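Local atomic coordinates of unknown protein (Leishmania major, PDB entry 1R75), a protein that is of unknown function, belongs to the DUF1935 family and folds as an all-beta domain of two antiparallel sheets. Residues L69-T83 with G99-E111. Sequence-based numbering, arbitrary orientation.
Sequences LFDYDSQIVPLGDTT and GKYLCEVDVRPLE
Phe70 CG and Cys103 SG both stand anti to the carbonyl carbon of their own residue (chi1 -64° and -58°). Phe70 CE2 thereby comes within 3.9 Å of Cys103 SG, and the sulfur meets the ring obliquely. Ile76 CD1 lies over one face of the same ring, offset toward its rim, and also touches the sulfur. Thr82 CG2 packs on Cys103 CB. Leu69 and Leu102 pair on the opposite face of the sheet from Phe70 and Tyr101, with Leu69 CG 3.7 Å from Leu102 CD1. Lys100 bends at chi2 and chi4 and runs beside Asp71. Its NZ meets Asp71 OD1 at 2.6 Å in a salt bridge, from above the carboxylate plane. A water joins the same NZ to Tyr72 N and Gly99 O. The Tyr101 ring turns its edge to the carbonyls of Asp71 and Tyr72, and a second water links its OH to Ser74 O. Phe70 and Tyr101 form an antiparallel hydrogen-bonded pair, with Phe70 N to Tyr101 O at 2.8 Å. Thr83 and Glu104 form another, with Thr83 N to Glu104 O at 2.9 Å. Strand 100-107 is thus an inner strand between strands 62-71 and 83-86, in the four-stranded antiparallel sheet of this all-beta domain.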
loop_
_atom_site.group_PDB
_atom_site.type_symbol
_atom_site.label_atom_id
_atom_site.label_comp_id
_atom_site.label_asym_id
_atom_site.label_seq_id
_atom_site.Cartn_x
_atom_site.Cartn_y
_atom_site.Cartn_z
ATOM N N LEU A 69 -4.273 -9.989 1.288
ATOM C CA LEU A 69 -4.241 -11.301 1.886
ATOM C C LEU A 69 -3.162 -12.106 1.209
ATOM O O LEU A 69 -3.183 -12.255 -0.027
ATOM C CB LEU A 69 -5.520 -12.023 1.564
ATOM C CG LEU A 69 -6.770 -11.761 2.273
ATOM C CD1 LEU A 69 -7.973 -12.148 1.307
ATOM C CD2 LEU A 69 -6.741 -12.581 3.629
ATOM N N PHE A 70 -2.245 -12.629 1.999
ATOM C CA PHE A 70 -1.089 -13.371 1.586
ATOM C C PHE A 70 -1.252 -14.846 1.971
ATOM O O PHE A 70 -1.877 -15.184 3.022
ATOM C CB PHE A 70 0.163 -12.792 2.196
ATOM C CG PHE A 70 0.501 -11.428 1.778
ATOM C CD1 PHE A 70 1.374 -11.171 0.695
ATOM C CD2 PHE A 70 0.111 -10.338 2.597
ATOM C CE1 PHE A 70 1.715 -9.899 0.356
ATOM C CE2 PHE A 70 0.514 -9.083 2.265
ATOM C CZ PHE A 70 1.306 -8.848 1.181
ATOM N N ASP A 71 -0.898 -15.713 1.050
ATOM C CA ASP A 71 -0.956 -17.141 1.269
ATOM C C ASP A 71 0.043 -17.600 2.355
ATOM O O ASP A 71 1.045 -16.950 2.664
ATOM C CB ASP A 71 -0.671 -17.960 -0.001
ATOM C CG ASP A 71 -1.727 -17.818 -1.059
ATOM O OD1 ASP A 71 -2.854 -17.215 -0.807
ATOM O OD2 ASP A 71 -1.500 -18.350 -2.189
ATOM N N TYR A 72 -0.288 -18.780 2.877
ATOM C CA TYR A 72 0.201 -19.357 4.148
ATOM C C TYR A 72 1.700 -19.535 4.048
ATOM O O TYR A 72 2.418 -19.438 5.024
ATOM C CB TYR A 72 -0.526 -20.734 4.374
ATOM C CG TYR A 72 0.057 -21.868 3.475
ATOM C CD1 TYR A 72 1.002 -22.774 3.962
ATOM C CD2 TYR A 72 -0.323 -21.991 2.123
ATOM C CE1 TYR A 72 1.549 -23.783 3.142
ATOM C CE2 TYR A 72 0.255 -22.974 1.272
ATOM C CZ TYR A 72 1.177 -23.871 1.798
ATOM O OH TYR A 72 1.745 -24.849 0.989
ATOM N N ASP A 73 2.208 -19.725 2.828
ATOM C CA ASP A 73 3.634 -19.917 2.600
ATOM C C ASP A 73 4.513 -18.699 2.344
ATOM O O ASP A 73 5.736 -18.780 2.213
ATOM C CB ASP A 73 3.895 -21.021 1.545
ATOM C CG ASP A 73 3.247 -20.732 0.236
ATOM O OD1 ASP A 73 2.319 -19.861 0.167
ATOM O OD2 ASP A 73 3.638 -21.352 -0.773
ATOM N N SER A 74 3.898 -17.535 2.365
ATOM C CA SER A 74 4.585 -16.276 2.456
ATOM C C SER A 74 5.324 -16.147 3.799
ATOM O O SER A 74 4.811 -16.564 4.800
ATOM C CB SER A 74 3.575 -15.120 2.337
ATOM O OG SER A 74 3.006 -15.045 1.014
ATOM N N GLN A 75 6.493 -15.533 3.768
ATOM C CA GLN A 75 7.242 -15.257 4.955
ATOM C C GLN A 75 7.549 -13.752 4.999
ATOM O O GLN A 75 8.544 -13.244 4.459
ATOM C CB GLN A 75 8.525 -16.096 4.962
ATOM C CG GLN A 75 8.261 -17.535 4.885
ATOM C CD GLN A 75 9.589 -18.317 4.696
ATOM O OE1 GLN A 75 10.700 -17.802 4.989
ATOM N NE2 GLN A 75 9.483 -19.528 4.206
ATOM N N ILE A 76 6.610 -13.027 5.554
ATOM C CA ILE A 76 6.653 -11.578 5.563
ATOM C C ILE A 76 6.458 -11.030 6.945
ATOM O O ILE A 76 5.787 -11.630 7.758
ATOM C CB ILE A 76 5.596 -10.941 4.604
ATOM C CG1 ILE A 76 4.248 -11.573 4.786
ATOM C CG2 ILE A 76 6.038 -11.120 3.174
ATOM C CD1 ILE A 76 3.133 -10.768 4.269
ATOM N N VAL A 77 6.984 -9.838 7.137
ATOM C CA VAL A 77 6.634 -9.051 8.292
ATOM C C VAL A 77 5.986 -7.741 7.833
ATOM O O VAL A 77 6.423 -7.162 6.840
ATOM C CB VAL A 77 7.870 -8.782 9.230
ATOM C CG1 VAL A 77 8.374 -10.050 9.631
ATOM C CG2 VAL A 77 8.847 -7.944 8.596
ATOM N N PRO A 78 5.054 -7.214 8.598
ATOM C CA PRO A 78 4.547 -5.883 8.276
ATOM C C PRO A 78 5.559 -4.806 8.610
ATOM O O PRO A 78 6.302 -4.965 9.564
ATOM C CB PRO A 78 3.312 -5.775 9.191
ATOM C CG PRO A 78 3.713 -6.550 10.453
ATOM C CD PRO A 78 4.298 -7.770 9.771
ATOM N N LEU A 79 5.565 -3.731 7.861
ATOM C CA LEU A 79 6.413 -2.556 8.061
ATOM C C LEU A 79 5.657 -1.397 8.544
ATOM O O LEU A 79 4.437 -1.211 8.269
ATOM C CB LEU A 79 7.085 -2.175 6.739
ATOM C CG LEU A 79 8.082 -3.208 6.178
ATOM C CD1 LEU A 79 8.809 -2.632 4.932
ATOM C CD2 LEU A 79 9.019 -3.650 7.220
ATOM N N GLY A 80 6.310 -0.509 9.289
ATOM C CA GLY A 80 5.724 0.808 9.472
ATOM C C GLY A 80 4.464 0.803 10.314
ATOM O O GLY A 80 4.426 0.163 11.374
ATOM N N ASP A 81 3.431 1.455 9.801
ATOM C CA ASP A 81 2.145 1.508 10.422
ATOM C C ASP A 81 1.238 0.419 9.921
ATOM O O ASP A 81 0.081 0.435 10.284
ATOM C CB ASP A 81 1.483 2.837 10.153
ATOM C CG ASP A 81 2.218 4.003 10.829
ATOM O OD1 ASP A 81 2.696 3.811 11.943
ATOM O OD2 ASP A 81 2.339 5.081 10.263
ATOM N N THR A 82 1.720 -0.543 9.123
ATOM C CA THR A 82 0.854 -1.662 8.646
ATOM C C THR A 82 0.422 -2.548 9.819
ATOM O O THR A 82 1.211 -2.832 10.729
ATOM C CB THR A 82 1.630 -2.451 7.632
ATOM O OG1 THR A 82 1.978 -1.560 6.588
ATOM C CG2 THR A 82 0.847 -3.631 7.045
ATOM N N THR A 83 -0.825 -2.976 9.812
ATOM C CA THR A 83 -1.292 -3.960 10.816
ATOM C C THR A 83 -1.470 -5.265 10.110
ATOM O O THR A 83 -1.876 -5.303 8.925
ATOM C CB THR A 83 -2.574 -3.466 11.467
ATOM O OG1 THR A 83 -3.449 -3.060 10.440
ATOM C CG2 THR A 83 -2.390 -2.127 12.047
ATOM N N GLY A 99 -4.339 -21.264 6.327
ATOM C CA GLY A 99 -4.493 -19.929 6.933
ATOM C C GLY A 99 -3.917 -18.907 5.975
ATOM O O GLY A 99 -3.308 -19.321 4.958
ATOM N N LYS A 100 -4.153 -17.606 6.222
ATOM C CA LYS A 100 -3.573 -16.536 5.406
ATOM C C LYS A 100 -3.170 -15.409 6.341
ATOM O O LYS A 100 -3.508 -15.416 7.534
ATOM C CB LYS A 100 -4.611 -16.052 4.436
ATOM C CG LYS A 100 -5.068 -17.188 3.548
ATOM C CD LYS A 100 -5.427 -16.782 2.146
ATOM C CE LYS A 100 -5.864 -18.050 1.376
ATOM N NZ LYS A 100 -4.785 -18.491 0.387
ATOM N N TYR A 101 -2.438 -14.469 5.804
ATOM C CA TYR A 101 -1.975 -13.282 6.513
ATOM C C TYR A 101 -2.676 -12.099 5.882
ATOM O O TYR A 101 -2.605 -11.902 4.672
ATOM C CB TYR A 101 -0.517 -13.128 6.369
ATOM C CG TYR A 101 0.270 -14.350 6.729
ATOM C CD1 TYR A 101 0.462 -14.704 8.088
ATOM C CD2 TYR A 101 0.828 -15.147 5.764
ATOM C CE1 TYR A 101 1.177 -15.827 8.445
ATOM C CE2 TYR A 101 1.514 -16.268 6.087
ATOM C CZ TYR A 101 1.705 -16.621 7.427
ATOM O OH TYR A 101 2.452 -17.771 7.712
ATOM N N LEU A 102 -3.368 -11.329 6.670
ATOM C CA LEU A 102 -3.976 -10.112 6.223
ATOM C C LEU A 102 -3.175 -8.947 6.720
ATOM O O LEU A 102 -2.900 -8.844 7.937
ATOM C CB LEU A 102 -5.397 -10.074 6.726
ATOM C CG LEU A 102 -6.249 -8.935 6.205
ATOM C CD1 LEU A 102 -6.520 -9.069 4.773
ATOM C CD2 LEU A 102 -7.556 -8.971 7.037
ATOM N N CYS A 103 -2.724 -8.110 5.795
ATOM C CA CYS A 103 -2.000 -6.880 6.082
ATOM C C CYS A 103 -2.656 -5.680 5.501
ATOM O O CYS A 103 -3.162 -5.698 4.378
ATOM C CB CYS A 103 -0.596 -6.902 5.535
ATOM S SG CYS A 103 0.475 -8.208 6.100
ATOM N N GLU A 104 -2.738 -4.612 6.292
ATOM C CA GLU A 104 -3.530 -3.485 5.882
ATOM C C GLU A 104 -2.906 -2.194 6.352
ATOM O O GLU A 104 -2.278 -2.167 7.459
ATOM C CB GLU A 104 -4.938 -3.622 6.383
ATOM C CG GLU A 104 -5.133 -3.455 7.817
ATOM C CD GLU A 104 -6.622 -3.718 8.258
ATOM O OE1 GLU A 104 -7.584 -3.495 7.474
ATOM O OE2 GLU A 104 -6.825 -4.122 9.431
ATOM N N VAL A 105 -3.107 -1.123 5.575
ATOM C CA VAL A 105 -2.550 0.177 5.908
ATOM C C VAL A 105 -3.462 1.237 5.265
ATOM O O VAL A 105 -4.134 0.994 4.258
ATOM C CB VAL A 105 -1.039 0.317 5.437
ATOM C CG1 VAL A 105 -0.944 0.441 3.934
ATOM C CG2 VAL A 105 -0.294 1.414 6.221
ATOM N N ASP A 106 -3.483 2.410 5.867
ATOM C CA ASP A 106 -4.056 3.586 5.197
ATOM C C ASP A 106 -2.993 4.493 4.620
ATOM O O ASP A 106 -2.000 4.696 5.248
ATOM C CB ASP A 106 -4.878 4.367 6.221
ATOM C CG ASP A 106 -6.000 3.551 6.783
ATOM O OD1 ASP A 106 -6.670 2.813 6.013
ATOM O OD2 ASP A 106 -6.294 3.554 8.010
ATOM N N VAL A 107 -3.219 5.077 3.436
ATOM C CA VAL A 107 -2.221 5.821 2.771
ATOM C C VAL A 107 -2.830 7.226 2.465
ATOM O O VAL A 107 -3.789 7.357 1.678
ATOM C CB VAL A 107 -1.809 5.199 1.466
ATOM C CG1 VAL A 107 -0.593 5.902 0.876
ATOM C CG2 VAL A 107 -1.568 3.721 1.620
ATOM N N ARG A 108 -2.302 8.234 3.147
ATOM C CA ARG A 108 -2.825 9.583 3.036
ATOM C C ARG A 108 -2.375 10.192 1.727
ATOM O O ARG A 108 -1.424 9.704 1.053
ATOM C CB ARG A 108 -2.379 10.441 4.224
ATOM C CG ARG A 108 -3.010 9.971 5.515
ATOM C CD ARG A 108 -2.358 10.566 6.746
ATOM N NE ARG A 108 -2.445 9.691 7.930
ATOM C CZ ARG A 108 -1.900 8.431 8.074
ATOM N NH1 ARG A 108 -1.196 7.801 7.108
ATOM N NH2 ARG A 108 -2.103 7.775 9.220
ATOM N N PRO A 109 -3.010 11.292 1.337
ATOM C CA PRO A 109 -2.626 11.977 0.094
ATOM C C PRO A 109 -1.130 12.273 -0.044
ATOM O O PRO A 109 -0.586 12.874 0.883
ATOM C CB PRO A 109 -3.462 13.287 0.160
ATOM C CG PRO A 109 -4.603 12.977 0.976
ATOM C CD PRO A 109 -4.131 11.965 2.004
ATOM N N LEU A 110 -0.545 11.898 -1.168
ATOM C CA LEU A 110 0.878 12.065 -1.573
ATOM C C LEU A 110 1.900 11.347 -0.677
ATOM O O LEU A 110 3.098 11.587 -0.766
ATOM C CB LEU A 110 1.239 13.596 -1.702
ATOM C CG LEU A 110 0.213 14.323 -2.580
ATOM C CD1 LEU A 110 0.514 15.870 -2.637
ATOM C CD2 LEU A 110 0.133 13.743 -3.925
ATOM N N GLU A 111 1.402 10.480 0.204
ATOM C CA GLU A 111 2.207 9.768 1.117
ATOM C C GLU A 111 2.701 8.484 0.550
ATOM O O GLU A 111 2.043 7.862 -0.257
ATOM C CB GLU A 111 1.357 9.460 2.341
ATOM C CG GLU A 111 2.029 9.179 3.626
ATOM C CD GLU A 111 0.990 9.088 4.766
ATOM O OE1 GLU A 111 0.123 8.150 4.736
ATOM O OE2 GLU A 111 1.018 9.999 5.677
HETATM O O HOH W 1 -3.056 -19.703 2.111
HETATM O O HOH W 2 4.931 -18.620 6.506
HETATM O O HOH W 3 -2.698 0.347 9.683
HETATM O O HOH W 4 -0.850 5.064 9.036
#